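PDB 3PNN: conserved domain protein from Porphyromonas gingivalis, which probably transfers a sugar to an acceptor to form a glycosidic linkage, as a cytoplasmic glycosyltransferase with a Rossmann-like alpha/beta/alpha fold. Local coordinates for residues 227-230 with 231-235; 103-106 with 107-111. All coordinates share one frame; numbering follows the deposited sequence.

Interaction 1 (227-230 with 231-235); sequences YSEE and LFINF
Ile233 lies back along the helix against the carbonyl of Glu229, one turn earlier. Its CB stands 3.6 Å from Glu230 O. CG1, turned anti to its own carbonyl carbon (chi1 -72°) and thus beside the backbone N, comes to 3.5 Å from Glu229 O. The tip, CD1, stays close to the same oxygen and makes a loose aliphatic approach to Glu229 CG at 4.4 Å. Ile233 N also donates to Glu229 O at 3.1 Å and nearly straight, 168° at the hydrogen, so one carbonyl oxygen takes an N-H and is flanked by CG1 and CD1 as well. The bond belongs to the regular i to i+4 pattern of the alpha helix 223-239: Leu231 N to Tyr227 O, Phe232 N to Ser228 O at 2.8 Å, and a weak one from Asn234 N to Glu230 O. On another side of the helix, Leu231 repeats the backward lean, with CG 3.7 Å from Tyr227 O, and its side chain packs on Val252 and Asp255 of helix 249-259. The carboxylates lead out of the segment, that of Glu229 to Arg111, while Glu230 OE1 forms a salt bridge with Arg261. Phe232 touches the Ser228 carbonyl through CB, 3.2 Å from the oxygen, while its ring runs away from residues 227-230 to meet that of Phe247.

Interaction 2 (103-106 with 107-111); sequences TNHA and VLMGR
His105 and selenomethionine Met109, four residues apart, make the main side-chain contact along this short helix. The imidazole receives the terminal methyl over one face: CE lies 4.0 Å from the ring centroid, 28° off the normal, a CH-pi contact whose nearest ring atom is NE2 at 3.6 Å. The selenium stands farther out and obliquely, 4.7 Å from the centroid. Bends at chi2 and chi3 (94°) fold the chain back so that the methyl, not the selenium, is the part nearest the ring, and CE also comes close to His105 O.

Other side chains rest their aliphatic carbons on carbonyl oxygens three or four residues back. Val107 sets CG2 beside its backbone N and 3.3 Å from Thr103 O, while Leu108 rests CB against His105 O and CG against Asn104 O.

Among the backbone hydrogen bonds, Val107 N to Thr103 O and Leu108 N to Asn104 O are of the alpha type. At Met109 the bonding shifts from i+4 toward i+3. Its N-H makes a weak bond to His105 O, bent to 130°, and a shorter one of 3.1 Å to Ala106 O, which it approaches from well above the carbonyl plane. Gly110 N then bonds to Val107 O, and a type I turn from Leu108 to Arg111 follows, on the way to strand 118-122.

Both imidazole nitrogens have polar partners outside this helix, NE2 at Arg86 O and ND1 at Gln82 NE2. The pairing of NE2 with a carbonyl is consistent with NE2 as donor, and the two partners hold the ring's rotation while the methyl covers one face.

How the interactions relate
Interactions 1 and 2, with centres 11 Å apart, join helix 223-239 to the short helix 103-108 through polar bonds and side-chain packing. Glu229 OE1 and Arg111 NH1 form a salt bridge of 2.7 Å, tying the turn 108-111 to the longer helix. Ser228 OG lies 2.9 Å from Asn104 OD1, probably hydrogen-bonded, and is also bonded to Tyr224 O. Ser228 CB packs on Leu108 CD2 at 3.8 Å between these polar pairs, and to one side Phe232 CE2 reaches His105 CD2 at 3.5 Å. A bound glycerol, probably from the crystallisation liquor, sits about 4 Å from the side chain of Tyr227 in interaction 1.

Interaction 1 (227-230 with 231-235)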
loop_
_atom_site.group_PDB
_atom_site.type_symbol
_atom_site.label_atom_id
_atom_site.label_comp_id
_atom_site.label_asym_id
_atom_site.label_seq_id
_atom_site.Cartn_x
_atom_site.Cartn_y
_atom_site.Cartn_z
ATOM N N TYR A 227 -4.052 4.050 17.347
ATOM C CA TYR A 227 -3.989 2.615 17.606
ATOM C C TYR A 227 -2.622 2.083 17.175
ATOM O O TYR A 227 -2.033 1.238 17.857
ATOM C CB TYR A 227 -5.105 1.865 16.873
ATOM C CG TYR A 227 -6.494 2.144 17.414
ATOM C CD1 TYR A 227 -6.771 2.052 18.783
ATOM C CD2 TYR A 227 -7.530 2.492 16.557
ATOM C CE1 TYR A 227 -8.055 2.315 19.272
ATOM C CE2 TYR A 227 -8.812 2.749 17.035
ATOM C CZ TYR A 227 -9.066 2.661 18.384
ATOM O OH TYR A 227 -10.347 2.912 18.846
ATOM N N SER A 228 -2.121 2.577 16.045
ATOM C CA SER A 228 -0.811 2.133 15.553
ATOM C C SER A 228 0.292 2.519 16.514
ATOM O O SER A 228 1.254 1.775 16.691
ATOM C CB SER A 228 -0.475 2.740 14.190
ATOM O OG SER A 228 -1.355 2.288 13.170
ATOM N N GLU A 229 0.196 3.709 17.097
ATOM C CA GLU A 229 1.217 4.126 18.076
ATOM C C GLU A 229 1.196 3.207 19.301
ATOM O O GLU A 229 2.240 2.828 19.843
ATOM C CB GLU A 229 1.001 5.580 18.492
ATOM C CG GLU A 229 1.859 6.047 19.664
ATOM C CD GLU A 229 3.149 6.723 19.231
ATOM O OE1 GLU A 229 3.552 6.561 18.055
ATOM O OE2 GLU A 229 3.759 7.422 20.072
ATOM N N GLU A 230 -0.001 2.837 19.735
ATOM C CA GLU A 230 -0.129 1.926 20.867
ATOM C C GLU A 230 0.569 0.588 20.580
ATOM O O GLU A 230 1.325 0.087 21.410
ATOM C CB GLU A 230 -1.604 1.697 21.213
ATOM C CG GLU A 230 -1.838 0.568 22.201
ATOM C CD GLU A 230 -3.270 0.055 22.165
ATOM O OE1 GLU A 230 -4.183 0.865 21.890
ATOM O OE2 GLU A 230 -3.476 -1.158 22.405
ATOM N N LEU A 231 0.311 0.022 19.404
ATOM C CA LEU A 231 0.882 -1.267 19.027
ATOM C C LEU A 231 2.368 -1.152 18.700
ATOM O O LEU A 231 3.127 -2.104 18.876
ATOM C CB LEU A 231 0.110 -1.865 17.847
ATOM C CG LEU A 231 -1.300 -2.323 18.230
ATOM C CD1 LEU A 231 -2.074 -2.820 17.021
ATOM C CD2 LEU A 231 -1.211 -3.399 19.295
ATOM N N PHE A 232 2.783 0.017 18.223
ATOM C CA PHE A 232 4.214 0.245 17.972
ATOM C C PHE A 232 5.024 0.192 19.261
ATOM O O PHE A 232 6.113 -0.403 19.309
ATOM C CB PHE A 232 4.436 1.585 17.257
ATOM C CG PHE A 232 5.805 1.721 16.627
ATOM C CD1 PHE A 232 6.410 0.635 16.011
ATOM C CD2 PHE A 232 6.470 2.946 16.623
ATOM C CE1 PHE A 232 7.668 0.766 15.403
ATOM C CE2 PHE A 232 7.726 3.083 16.027
ATOM C CZ PHE A 232 8.325 1.991 15.417
ATOM N N ILE A 233 4.512 0.835 20.308
ATOM C CA ILE A 233 5.143 0.744 21.624
ATOM C C ILE A 233 5.292 -0.720 22.034
ATOM O O ILE A 233 6.352 -1.133 22.514
ATOM C CB ILE A 233 4.358 1.547 22.700
ATOM C CG1 ILE A 233 4.564 3.050 22.463
ATOM C CG2 ILE A 233 4.797 1.150 24.127
ATOM C CD1 ILE A 233 3.545 3.929 23.158
ATOM N N ASN A 234 4.239 -1.508 21.830
ATOM C CA ASN A 234 4.289 -2.927 22.187
ATOM C C ASN A 234 5.354 -3.632 21.370
ATOM O O ASN A 234 6.135 -4.428 21.889
ATOM C CB ASN A 234 2.928 -3.593 21.955
ATOM C CG ASN A 234 1.895 -3.183 22.990
ATOM O OD1 ASN A 234 2.239 -2.654 24.044
ATOM N ND2 ASN A 234 0.623 -3.423 22.689
ATOM N N PHE A 235 5.373 -3.319 20.079
ATOM C CA PHE A 235 6.344 -3.885 19.153
ATOM C C PHE A 235 7.774 -3.563 19.558
ATOM O O PHE A 235 8.614 -4.462 19.652
ATOM C CB PHE A 235 6.073 -3.369 17.743
ATOM C CG PHE A 235 7.193 -3.637 16.778
ATOM C CD1 PHE A 235 7.271 -4.848 16.107
ATOM C CD2 PHE A 235 8.168 -2.680 16.548
ATOM C CE1 PHE A 235 8.303 -5.094 15.210
ATOM C CE2 PHE A 235 9.203 -2.921 15.660
ATOM C CZ PHE A 235 9.270 -4.127 14.987
#

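Interaction 2 (103-106 with 107-111)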
loop_
_atom_site.group_PDB
_atom_site.type_symbol
_atom_site.label_atom_id
_atom_site.label_comp_id
_atom_site.label_asym_id
_atom_site.label_seq_id
_atom_site.Cartn_x
_atom_site.Cartn_y
_atom_site.Cartn_z
ATOM N N THR A 103 6.360 -0.870 7.137
ATOM C CA THR A 103 5.305 -0.076 6.504
ATOM C C THR A 103 4.366 0.661 7.461
ATOM O O THR A 103 3.887 1.752 7.133
ATOM C CB THR A 103 4.435 -0.899 5.519
ATOM O OG1 THR A 103 3.796 -1.974 6.226
ATOM C CG2 THR A 103 5.297 -1.453 4.394
ATOM N N ASN A 104 4.056 0.074 8.615
ATOM C CA ASN A 104 3.147 0.777 9.519
ATOM C C ASN A 104 3.892 1.882 10.290
ATOM O O ASN A 104 3.272 2.834 10.742
ATOM C CB ASN A 104 2.368 -0.182 10.437
ATOM C CG ASN A 104 0.977 0.342 10.791
ATOM O OD1 ASN A 104 0.832 1.399 11.402
ATOM N ND2 ASN A 104 -0.049 -0.414 10.429
ATOM N N HIS A 105 5.221 1.786 10.391
ATOM C CA HIS A 105 5.999 2.913 10.927
ATOM C C HIS A 105 6.004 4.071 9.911
ATOM O O HIS A 105 5.863 5.234 10.274
ATOM C CB HIS A 105 7.428 2.502 11.294
ATOM C CG HIS A 105 8.311 3.649 11.688
ATOM N ND1 HIS A 105 9.291 4.157 10.858
ATOM C CD2 HIS A 105 8.369 4.382 12.826
ATOM C CE1 HIS A 105 9.911 5.152 11.467
ATOM N NE2 HIS A 105 9.373 5.308 12.664
ATOM N N ALA A 106 6.155 3.736 8.635
ATOM C CA ALA A 106 5.995 4.718 7.563
ATOM C C ALA A 106 4.628 5.413 7.619
ATOM O O ALA A 106 4.542 6.632 7.459
ATOM C CB ALA A 106 6.215 4.062 6.208
ATOM N N VAL A 107 3.560 4.652 7.852
ATOM C CA VAL A 107 2.232 5.241 7.987
ATOM C C VAL A 107 2.165 6.247 9.146
ATOM O O VAL A 107 1.581 7.331 9.015
ATOM C CB VAL A 107 1.130 4.155 8.182
ATOM C CG1 VAL A 107 -0.195 4.802 8.563
ATOM C CG2 VAL A 107 0.958 3.328 6.904
ATOM N N LEU A 108 2.749 5.885 10.284
ATOM C CA LEU A 108 2.769 6.778 11.444
ATOM C C LEU A 108 3.360 8.157 11.119
ATOM O O LEU A 108 3.050 9.139 11.785
ATOM C CB LEU A 108 3.542 6.149 12.608
ATOM C CG LEU A 108 2.753 5.140 13.446
ATOM C CD1 LEU A 108 3.667 4.424 14.410
ATOM C CD2 LEU A 108 1.620 5.857 14.198
HETATM N N MSE A 109 4.209 8.238 10.103
HETATM C CA MSE A 109 4.828 9.523 9.748
HETATM C C MSE A 109 3.796 10.558 9.249
HETATM O O MSE A 109 4.054 11.772 9.279
HETATM C CB MSE A 109 5.925 9.333 8.691
HETATM C CG MSE A 109 7.070 8.399 9.138
HETATM SE SE MSE A 109 8.059 8.963 10.718
HETATM C CE MSE A 109 7.016 7.947 12.037
ATOM N N GLY A 110 2.637 10.076 8.800
ATOM C CA GLY A 110 1.586 10.953 8.301
ATOM C C GLY A 110 0.625 11.490 9.362
ATOM O O GLY A 110 -0.314 12.218 9.050
ATOM N N ARG A 111 0.880 11.169 10.621
ATOM C CA ARG A 111 -0.099 11.414 11.683
ATOM C C ARG A 111 -0.472 12.888 11.908
ATOM O O ARG A 111 -1.614 13.194 12.230
ATOM C CB ARG A 111 0.375 10.785 12.999
ATOM C CG ARG A 111 0.589 11.796 14.092
ATOM C CD ARG A 111 0.265 11.208 15.443
ATOM N NE ARG A 111 1.386 10.442 15.959
ATOM C CZ ARG A 111 1.257 9.414 16.789
ATOM N NH1 ARG A 111 2.333 8.768 17.216
ATOM N NH2 ARG A 111 0.049 9.029 17.180
#